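Long-range contact in hypothetical 27.5 kDa protein in SPX19-GCR2 intergenic region (Saccharomyces cerevisiae, PDB 1JZT), which catalyses the epimerization of the R and S forms of hydrated NADH and NADPH, so that both epimers can be repaired: residues P130-I136 and I166-V170. Numbering follows the deposited sequence.
Sequences PEKTLCI and IIPIV
Ile167 reaches Pro130 with one branch and Ile136 with the other, and following it outward shows how one side chain can divide its contacts between its two branches. Its CB already lies 4.1 Å from Ile136 CD1. With CG1 beside the backbone N (chi1 -52°), CG2 stands anti to that N and goes on to the flank of Ile136, 3.6 Å from CD1 and nearly as close to CG1, and also brushes Thr133 CG2; the two isoleucine side chains cross at about a right angle. The other branch, through CG1, ends in CD1 at the ring of Pro130, 3.5 Å from CG, where Ile166 CG1 also presses closely. Cutting the side chain back to an alanine is likely to leave the Pro130 ring without the CD1 methyl beside it and the tip of Ile136 with little beyond CB to rest on. This packing lies where strands 133-139 and 169-172 begin to pair, the two parallel strands of a beta-alpha-beta unit connected through helix 153-163 in the Rossmann-like sheet of the YjeF N-terminal family. Two backbone hydrogen bonds join the strands: Ile136 N gives to Pro168 O (2.9 Å), and Ile136 O accepts from Val170 N (2.6 Å) while Ile169 CA adds a CA-H...O contact. The Pro168 ring places CG 3.7 Å from Cys135 CB, and Phe47 touches both residues. Two residues beyond Ile136 on the same strand, Asp138, a predicted potassium ligand, has its side chain about 4 Å from that of Ile169.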
ATOM      1  N   PRO A 130     -17.786  -9.584  -4.424  1.00 26.21           N
ATOM      2  CA  PRO A 130     -16.952 -10.333  -5.368  1.00 26.20           C
ATOM      3  C   PRO A 130     -17.152 -10.011  -6.849  1.00 25.75           C
ATOM      4  O   PRO A 130     -16.185  -9.839  -7.589  1.00 25.12           O
ATOM      5  CB  PRO A 130     -17.294 -11.787  -5.048  1.00 26.47           C
ATOM      6  CG  PRO A 130     -17.594 -11.742  -3.588  1.00 27.51           C
ATOM      7  CD  PRO A 130     -18.425 -10.493  -3.453  1.00 27.83           C
ATOM      8  N   GLU A 131     -18.404  -9.934  -7.283  1.00 25.22           N
ATOM      9  CA  GLU A 131     -18.691  -9.662  -8.688  1.00 25.42           C
ATOM     10  C   GLU A 131     -18.393  -8.242  -9.156  1.00 24.03           C
ATOM     11  O   GLU A 131     -18.493  -7.949 -10.346  1.00 24.35           O
ATOM     12  CB  GLU A 131     -20.151 -10.013  -9.009  1.00 27.52           C
ATOM     13  CG  GLU A 131     -21.165  -9.596  -7.953  1.00 28.80           C
ATOM     14  CD  GLU A 131     -21.118 -10.480  -6.709  1.00 31.19           C
ATOM     15  OE1 GLU A 131     -21.285 -11.714  -6.843  1.00 32.17           O
ATOM     16  OE2 GLU A 131     -20.920  -9.938  -5.599  1.00 28.88           O
ATOM     17  N   LYS A 132     -18.010  -7.362  -8.238  1.00 21.93           N
ATOM     18  CA  LYS A 132     -17.728  -5.989  -8.625  1.00 22.06           C
ATOM     19  C   LYS A 132     -16.273  -5.569  -8.445  1.00 19.55           C
ATOM     20  O   LYS A 132     -15.799  -4.643  -9.105  1.00 17.93           O
ATOM     21  CB  LYS A 132     -18.630  -5.033  -7.840  1.00 24.71           C
ATOM     22  CG  LYS A 132     -18.616  -3.611  -8.375  1.00 30.51           C
ATOM     23  CD  LYS A 132     -19.871  -2.847  -7.986  1.00 33.19           C
ATOM     24  CE  LYS A 132     -19.961  -1.526  -8.742  1.00 36.20           C
ATOM     25  NZ  LYS A 132     -21.185  -0.752  -8.381  1.00 37.96           N
ATOM     26  N   THR A 133     -15.566  -6.264  -7.563  1.00 17.27           N
ATOM     27  CA  THR A 133     -14.183  -5.923  -7.260  1.00 15.70           C
ATOM     28  C   THR A 133     -13.181  -7.052  -7.483  1.00 14.59           C
ATOM     29  O   THR A 133     -13.390  -8.176  -7.030  1.00 15.13           O
ATOM     30  CB  THR A 133     -14.089  -5.452  -5.805  1.00 13.97           C
ATOM     31  OG1 THR A 133     -14.837  -4.239  -5.664  1.00 17.07           O
ATOM     32  CG2 THR A 133     -12.639  -5.225  -5.397  1.00 13.56           C
ATOM     33  N   LEU A 134     -12.093  -6.734  -8.181  1.00 14.01           N
ATOM     34  CA  LEU A 134     -11.023  -7.688  -8.478  1.00 12.94           C
ATOM     35  C   LEU A 134     -10.150  -7.898  -7.246  1.00 12.17           C
ATOM     36  O   LEU A 134      -9.814  -9.027  -6.891  1.00 10.99           O
ATOM     37  CB  LEU A 134     -10.160  -7.155  -9.625  1.00 15.81           C
ATOM     38  CG  LEU A 134      -8.802  -7.823  -9.846  1.00 18.66           C
ATOM     39  CD1 LEU A 134      -8.977  -9.266 -10.334  1.00 20.10           C
ATOM     40  CD2 LEU A 134      -8.020  -7.010 -10.863  1.00 19.58           C
ATOM     41  N   CYS A 135      -9.763  -6.796  -6.613  1.00 11.03           N
ATOM     42  CA  CYS A 135      -8.946  -6.854  -5.411  1.00 11.08           C
ATOM     43  C   CYS A 135      -9.069  -5.527  -4.685  1.00 11.47           C
ATOM     44  O   CYS A 135      -9.511  -4.524  -5.260  1.00 11.42           O
ATOM     45  CB  CYS A 135      -7.475  -7.117  -5.749  1.00 11.66           C
ATOM     46  SG  CYS A 135      -6.613  -5.709  -6.510  1.00 13.66           S
ATOM     47  N   ILE A 136      -8.676  -5.530  -3.418  1.00 11.18           N
ATOM     48  CA  ILE A 136      -8.748  -4.344  -2.589  1.00 10.19           C
ATOM     49  C   ILE A 136      -7.350  -3.928  -2.168  1.00 10.24           C
ATOM     50  O   ILE A 136      -6.538  -4.761  -1.767  1.00 10.86           O
ATOM     51  CB  ILE A 136      -9.588  -4.618  -1.326  1.00 11.36           C
ATOM     52  CG1 ILE A 136     -10.998  -5.048  -1.734  1.00 11.44           C
ATOM     53  CG2 ILE A 136      -9.633  -3.365  -0.443  1.00 14.66           C
ATOM     54  CD1 ILE A 136     -11.779  -5.724  -0.614  1.00 11.10           C
ATOM     55  N   ILE A 166     -12.557 -13.962   0.415  1.00 13.46           N
ATOM     56  CA  ILE A 166     -13.184 -14.108  -0.891  1.00 14.29           C
ATOM     57  C   ILE A 166     -12.581 -13.091  -1.860  1.00 14.09           C
ATOM     58  O   ILE A 166     -12.324 -13.408  -3.022  1.00 14.16           O
ATOM     59  CB  ILE A 166     -14.731 -13.928  -0.817  1.00 15.14           C
ATOM     60  CG1 ILE A 166     -15.310 -13.764  -2.227  1.00 17.95           C
ATOM     61  CG2 ILE A 166     -15.090 -12.729   0.031  1.00 21.72           C
ATOM     62  CD1 ILE A 166     -14.986 -14.912  -3.171  1.00 22.49           C
ATOM     63  N   ILE A 167     -12.353 -11.872  -1.373  1.00 12.17           N
ATOM     64  CA  ILE A 167     -11.758 -10.797  -2.176  1.00 13.08           C
ATOM     65  C   ILE A 167     -10.323 -10.570  -1.676  1.00 11.66           C
ATOM     66  O   ILE A 167     -10.106 -10.285  -0.495  1.00 13.05           O
ATOM     67  CB  ILE A 167     -12.556  -9.475  -2.020  1.00 13.86           C
ATOM     68  CG1 ILE A 167     -14.042  -9.718  -2.281  1.00 16.49           C
ATOM     69  CG2 ILE A 167     -12.021  -8.411  -2.979  1.00 13.67           C
ATOM     70  CD1 ILE A 167     -14.330 -10.352  -3.618  1.00 20.67           C
ATOM     71  N   PRO A 168      -9.325 -10.686  -2.567  1.00 11.37           N
ATOM     72  CA  PRO A 168      -7.927 -10.495  -2.171  1.00 10.88           C
ATOM     73  C   PRO A 168      -7.580  -9.068  -1.766  1.00 10.88           C
ATOM     74  O   PRO A 168      -7.934  -8.112  -2.458  1.00 11.25           O
ATOM     75  CB  PRO A 168      -7.159 -10.938  -3.411  1.00 11.36           C
ATOM     76  CG  PRO A 168      -8.075 -10.520  -4.522  1.00 10.81           C
ATOM     77  CD  PRO A 168      -9.421 -10.984  -4.007  1.00 10.55           C
ATOM     78  N   ILE A 169      -6.883  -8.932  -0.642  1.00 11.75           N
ATOM     79  CA  ILE A 169      -6.462  -7.622  -0.153  1.00 10.31           C
ATOM     80  C   ILE A 169      -4.956  -7.457  -0.366  1.00 10.20           C
ATOM     81  O   ILE A 169      -4.171  -8.355  -0.048  1.00  7.03           O
ATOM     82  CB  ILE A 169      -6.767  -7.445   1.359  1.00 10.80           C
ATOM     83  CG1 ILE A 169      -8.279  -7.379   1.589  1.00  9.64           C
ATOM     84  CG2 ILE A 169      -6.094  -6.182   1.879  1.00 10.04           C
ATOM     85  CD1 ILE A 169      -8.674  -7.375   3.066  1.00 11.48           C
ATOM     86  N   VAL A 170      -4.573  -6.311  -0.922  1.00  7.91           N
ATOM     87  CA  VAL A 170      -3.170  -5.983  -1.170  1.00  7.37           C
ATOM     88  C   VAL A 170      -2.815  -4.883  -0.170  1.00  9.58           C
ATOM     89  O   VAL A 170      -3.268  -3.743  -0.323  1.00  8.07           O
ATOM     90  CB  VAL A 170      -2.969  -5.417  -2.602  1.00  5.92           C
ATOM     91  CG1 VAL A 170      -1.503  -5.047  -2.820  1.00  6.55           C
ATOM     92  CG2 VAL A 170      -3.432  -6.443  -3.645  1.00  5.32           C
TER